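Side-chain contacts in acinetobacter secreted protease CpaA (Acinetobacter nosocomialis M2, PDB 6O38), which probably hydrolyses extracellular proteins as a zinc metalloprotease after export by type II secretion, and is held in complex with its chaperone CpaB: residues F25-N29 / G30-K34; I362-Q366 / G367-D371. All blocks are in the same frame, centred on the assembly; numbering follows the deposited sequence.

Contact 1 (F25-N29 / G30-K34); sequences FSLAN and GNWVK
Leu27, the last residue of strand 22-27, reaches back against the chain that returns as residues 31-33. At its root, CB lies 4.1 Å from Asn31 O, and its CA-H makes a bent C-H...O contact with the same oxygen (CA to O 3.4 Å). CG is anti to the carbonyl carbon, chi1 -65°, and from there the branch swings against the returning backbone. CD2 does the touching: it sits 3.6 Å from Val33 N and close to Trp32 CA. The same methyl also meets CG1 of Val33 at 4.1 Å and approaches CD1 of the Trp32 indole obliquely. A leucine suits the place because its branched, wholly apolar end can rest on the backbone between Trp32 and Val33 and touch the near atoms of both side chains, while Pro7, Leu36 and Ser58 close round it from elsewhere in the chain.

The return is made by a type I beta turn from Ala28 to Asn31, with Asn29 and Gly30 at its corners, at the surface of a region of the StcE beta-sandwich family. Ala28 N donates to Asn31 O at 2.5 Å, a length so short that it is doubtful at this resolution; the reverse bond, Asn31 N to Ala28 O, is weak at 3.3 Å. The CB atoms of Ala28 and Asn31 lie 4.3 Å apart, side by side.

The two asparagines use their amides to tie the turn to other loops: OD1 of Asn29 accepts from Ala55 N, and OD1 of Asn31 from Asn8 N. Trp32, partly exposed, makes an edge-to-face pair with Tyr56, and beyond it Lys34 packs on Glu47 of the chaperone CpaB.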
loop_
_atom_site.group_PDB
_atom_site.type_symbol
_atom_site.label_atom_id
_atom_site.label_comp_id
_atom_site.label_asym_id
_atom_site.label_seq_id
_atom_site.Cartn_x
_atom_site.Cartn_y
_atom_site.Cartn_z
ATOM N N PHE A 25 -30.766 -15.620 6.035
ATOM C CA PHE A 25 -30.774 -14.467 5.143
ATOM C C PHE A 25 -30.425 -14.933 3.735
ATOM O O PHE A 25 -29.317 -15.428 3.499
ATOM C CB PHE A 25 -29.785 -13.408 5.631
ATOM C CG PHE A 25 -29.981 -12.056 5.010
ATOM C CD1 PHE A 25 -30.951 -11.193 5.493
ATOM C CD2 PHE A 25 -29.186 -11.639 3.956
ATOM C CE1 PHE A 25 -31.132 -9.944 4.929
ATOM C CE2 PHE A 25 -29.361 -10.391 3.387
ATOM C CZ PHE A 25 -30.336 -9.543 3.875
ATOM N N SER A 26 -31.363 -14.773 2.805
ATOM C CA SER A 26 -31.225 -15.293 1.452
ATOM C C SER A 26 -31.085 -14.157 0.448
ATOM O O SER A 26 -31.778 -13.138 0.543
ATOM C CB SER A 26 -32.424 -16.169 1.078
ATOM O OG SER A 26 -32.510 -17.303 1.925
ATOM N N LEU A 27 -30.188 -14.345 -0.516
ATOM C CA LEU A 27 -29.964 -13.399 -1.601
ATOM C C LEU A 27 -30.349 -14.052 -2.921
ATOM O O LEU A 27 -29.992 -15.208 -3.174
ATOM C CB LEU A 27 -28.501 -12.948 -1.639
ATOM C CG LEU A 27 -27.984 -12.143 -0.445
ATOM C CD1 LEU A 27 -26.480 -12.302 -0.306
ATOM C CD2 LEU A 27 -28.349 -10.676 -0.596
ATOM N N ALA A 28 -31.078 -13.315 -3.758
ATOM C CA ALA A 28 -31.519 -13.810 -5.054
ATOM C C ALA A 28 -31.285 -12.726 -6.099
ATOM O O ALA A 28 -30.811 -11.629 -5.788
ATOM C CB ALA A 28 -32.991 -14.238 -5.013
ATOM N N ASN A 29 -31.619 -13.038 -7.354
ATOM C CA ASN A 29 -31.408 -12.076 -8.431
ATOM C C ASN A 29 -32.309 -10.857 -8.273
ATOM O O ASN A 29 -31.858 -9.719 -8.450
ATOM C CB ASN A 29 -31.634 -12.743 -9.788
ATOM C CG ASN A 29 -30.414 -13.499 -10.274
ATOM O OD1 ASN A 29 -29.281 -13.146 -9.949
ATOM N ND2 ASN A 29 -30.639 -14.544 -11.062
ATOM N N GLY A 30 -33.579 -11.070 -7.946
ATOM C CA GLY A 30 -34.488 -9.978 -7.677
ATOM C C GLY A 30 -34.485 -9.488 -6.250
ATOM O O GLY A 30 -35.203 -8.538 -5.924
ATOM N N ASN A 31 -33.684 -10.107 -5.382
ATOM C CA ASN A 31 -33.626 -9.769 -3.957
ATOM C C ASN A 31 -32.155 -9.848 -3.552
ATOM O O ASN A 31 -31.669 -10.910 -3.152
ATOM C CB ASN A 31 -34.496 -10.717 -3.142
ATOM C CG ASN A 31 -34.985 -10.099 -1.851
ATOM O OD1 ASN A 31 -34.359 -9.194 -1.305
ATOM N ND2 ASN A 31 -36.121 -10.581 -1.362
ATOM N N TRP A 32 -31.455 -8.719 -3.646
ATOM C CA TRP A 32 -30.006 -8.724 -3.518
ATOM C C TRP A 32 -29.518 -7.393 -2.965
ATOM O O TRP A 32 -30.127 -6.344 -3.192
ATOM C CB TRP A 32 -29.339 -9.010 -4.871
ATOM C CG TRP A 32 -27.862 -8.752 -4.904
ATOM C CD1 TRP A 32 -26.869 -9.617 -4.546
ATOM C CD2 TRP A 32 -27.213 -7.547 -5.325
ATOM N NE1 TRP A 32 -25.641 -9.024 -4.716
ATOM C CE2 TRP A 32 -25.826 -7.753 -5.192
ATOM C CE3 TRP A 32 -27.671 -6.314 -5.799
ATOM C CZ2 TRP A 32 -24.891 -6.771 -5.518
ATOM C CZ3 TRP A 32 -26.741 -5.341 -6.121
ATOM C CH2 TRP A 32 -25.368 -5.574 -5.979
ATOM N N VAL A 33 -28.407 -7.457 -2.230
ATOM C CA VAL A 33 -27.691 -6.276 -1.764
ATOM C C VAL A 33 -26.205 -6.609 -1.784
ATOM O O VAL A 33 -25.810 -7.766 -1.617
ATOM C CB VAL A 33 -28.168 -5.833 -0.360
ATOM C CG1 VAL A 33 -27.780 -6.862 0.690
ATOM C CG2 VAL A 33 -27.622 -4.454 -0.009
ATOM N N LYS A 34 -25.377 -5.588 -2.007
ATOM C CA LYS A 34 -23.953 -5.833 -2.216
ATOM C C LYS A 34 -23.219 -6.075 -0.901
ATOM O O LYS A 34 -22.474 -7.053 -0.770
ATOM C CB LYS A 34 -23.322 -4.662 -2.973
ATOM C CG LYS A 34 -21.987 -4.998 -3.615
ATOM C CD LYS A 34 -21.444 -3.829 -4.419
ATOM C CE LYS A 34 -20.333 -4.277 -5.356
ATOM N NZ LYS A 34 -20.827 -5.262 -6.361
#

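Contact 2 (I362-Q366 / G367-D371); sequences IYTAQ and GWTVD
Tyr363 and Trp368, a non-hydrogen-bonded antiparallel pair, carry the aromatic part of this contact. Their rings form a T-shaped (edge-to-face) stack: the tyrosine turns its edge, led by CD1, to one face of the indole, with CD1 3.5 Å from Trp368 CE2 and the planes 68° apart. CB of Tyr363 adds a CH-pi contact, standing 3.8 Å above the centroid of the six-membered ring of Trp368. Trp368 has its CG beside the backbone N, chi1 -74°, which folds the indole back across the neighbouring strand, where the edge of Tyr363 can meet its face. A tryptophan suits this buried position: its broad face receives Tyr363, while NE1 is satisfied by Pro322 O and Leu321 and Ala325 pack on the ring.

The backbone bonds are those of a two-residue beta hairpin joining strands 358-364 and 367-381, in a region of the StcE beta-sandwich family. Its type I turn runs from Thr364 to Gly367. Ile362 N donates to Thr369 O at 2.9 Å, whereas the return bond from Thr369 N is weak. At the turn, Gly367 O is gripped twice by one residue, from Thr364 N at 2.9 Å and from Thr364 OG1 at 2.8 Å. The hydroxyl thus clamps the turn, and also receives a weak bond from Gln366 N. Gly367 has a positive phi of 106°, at which any CB would press on Gln366 O.

Van der Waals touches lie on the other face, that of Ile362, Thr364 and Thr369. CG2 of Ile362 makes an apolar contact with CG2 of Thr369 at 4.0 Å. The same methyl rests 3.6 Å from OD1 of Asp371, a carboxylate whose charge is met by Arg360 in a salt bridge through OD2.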
loop_
_atom_site.group_PDB
_atom_site.type_symbol
_atom_site.label_atom_id
_atom_site.label_comp_id
_atom_site.label_asym_id
_atom_site.label_seq_id
_atom_site.Cartn_x
_atom_site.Cartn_y
_atom_site.Cartn_z
ATOM N N ILE A 362 22.458 8.942 1.217
ATOM C CA ILE A 362 22.742 7.587 1.672
ATOM C C ILE A 362 24.184 7.531 2.158
ATOM O O ILE A 362 25.071 8.176 1.586
ATOM C CB ILE A 362 22.479 6.541 0.564
ATOM C CG1 ILE A 362 22.599 5.120 1.119
ATOM C CG2 ILE A 362 23.418 6.745 -0.620
ATOM C CD1 ILE A 362 22.164 4.045 0.145
ATOM N N TYR A 363 24.412 6.774 3.227
ATOM C CA TYR A 363 25.727 6.671 3.839
ATOM C C TYR A 363 26.512 5.528 3.210
ATOM O O TYR A 363 25.981 4.434 2.996
ATOM C CB TYR A 363 25.596 6.457 5.348
ATOM C CG TYR A 363 26.877 6.672 6.119
ATOM C CD1 TYR A 363 27.369 7.952 6.339
ATOM C CD2 TYR A 363 27.588 5.599 6.638
ATOM C CE1 TYR A 363 28.537 8.158 7.047
ATOM C CE2 TYR A 363 28.759 5.794 7.349
ATOM C CZ TYR A 363 29.228 7.077 7.550
ATOM O OH TYR A 363 30.391 7.280 8.255
ATOM N N THR A 364 27.779 5.791 2.911
ATOM C CA THR A 364 28.690 4.814 2.333
ATOM C C THR A 364 29.924 4.684 3.224
ATOM O O THR A 364 30.050 5.355 4.251
ATOM C CB THR A 364 29.092 5.205 0.907
ATOM O OG1 THR A 364 29.921 6.374 0.944
ATOM C CG2 THR A 364 27.861 5.491 0.061
ATOM N N ALA A 365 30.839 3.802 2.816
ATOM C CA ALA A 365 32.081 3.621 3.559
ATOM C C ALA A 365 32.915 4.894 3.614
ATOM O O ALA A 365 33.740 5.044 4.523
ATOM C CB ALA A 365 32.902 2.488 2.943
ATOM N N GLN A 366 32.724 5.810 2.665
ATOM C CA GLN A 366 33.473 7.059 2.613
ATOM C C GLN A 366 32.589 8.273 2.897
ATOM O O GLN A 366 32.869 9.377 2.423
ATOM C CB GLN A 366 34.175 7.198 1.264
ATOM C CG GLN A 366 35.378 6.275 1.117
ATOM C CD GLN A 366 35.686 5.925 -0.324
ATOM O OE1 GLN A 366 34.830 6.037 -1.201
ATOM N NE2 GLN A 366 36.917 5.494 -0.576
ATOM N N GLY A 367 31.524 8.081 3.662
ATOM C CA GLY A 367 30.702 9.174 4.142
ATOM C C GLY A 367 29.373 9.271 3.410
ATOM O O GLY A 367 28.985 8.399 2.627
ATOM N N TRP A 368 28.673 10.368 3.686
ATOM C CA TRP A 368 27.360 10.597 3.100
ATOM C C TRP A 368 27.474 10.898 1.611
ATOM O O TRP A 368 28.467 11.458 1.137
ATOM C CB TRP A 368 26.648 11.741 3.820
ATOM C CG TRP A 368 26.142 11.352 5.173
ATOM C CD1 TRP A 368 26.680 11.689 6.379
ATOM C CD2 TRP A 368 24.997 10.539 5.456
ATOM N NE1 TRP A 368 25.938 11.140 7.398
ATOM C CE2 TRP A 368 24.900 10.429 6.857
ATOM C CE3 TRP A 368 24.045 9.896 4.660
ATOM C CZ2 TRP A 368 23.888 9.702 7.479
ATOM C CZ3 TRP A 368 23.042 9.175 5.279
ATOM C CH2 TRP A 368 22.971 9.083 6.675
ATOM N N THR A 369 26.432 10.526 0.871
ATOM C CA THR A 369 26.460 10.538 -0.582
ATOM C C THR A 369 25.091 10.931 -1.119
ATOM O O THR A 369 24.062 10.531 -0.567
ATOM C CB THR A 369 26.890 9.158 -1.117
ATOM O OG1 THR A 369 28.318 9.109 -1.223
ATOM C CG2 THR A 369 26.270 8.854 -2.472
ATOM N N VAL A 370 25.090 11.735 -2.186
ATOM C CA VAL A 370 23.843 12.122 -2.838
ATOM C C VAL A 370 23.149 10.880 -3.379
ATOM O O VAL A 370 23.770 10.040 -4.045
ATOM C CB VAL A 370 24.122 13.143 -3.952
ATOM C CG1 VAL A 370 22.945 13.229 -4.912
ATOM C CG2 VAL A 370 24.434 14.507 -3.355
ATOM N N ASP A 371 21.849 10.757 -3.099
ATOM C CA ASP A 371 21.087 9.582 -3.502
ATOM C C ASP A 371 19.837 9.933 -4.304
ATOM O O ASP A 371 19.000 9.053 -4.540
ATOM C CB ASP A 371 20.706 8.748 -2.270
ATOM C CG ASP A 371 20.314 7.321 -2.624
ATOM O OD1 ASP A 371 21.086 6.648 -3.340
ATOM O OD2 ASP A 371 19.233 6.874 -2.185
#

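Overall arrangement
Read from the N terminus, contact 1 comes first, closing a tight turn after strand 22-27, in the first of four regions of StcE beta-sandwich type. Contact 2 closes a hairpin in the fourth, between strands 358-364 and 367-381. The two loops stand in series along the chain and neither nest nor cross; their centres are about 61 Å apart, on opposite sides of the chain's centre. Contact 1 links its strand to the segment leading into strand 35-37. Contact 2 starts the long strand 367-381, which goes on to pair with strands 416-425 and 457-462 of the metallopeptidase part, where His498, His502 and His508 bind zinc.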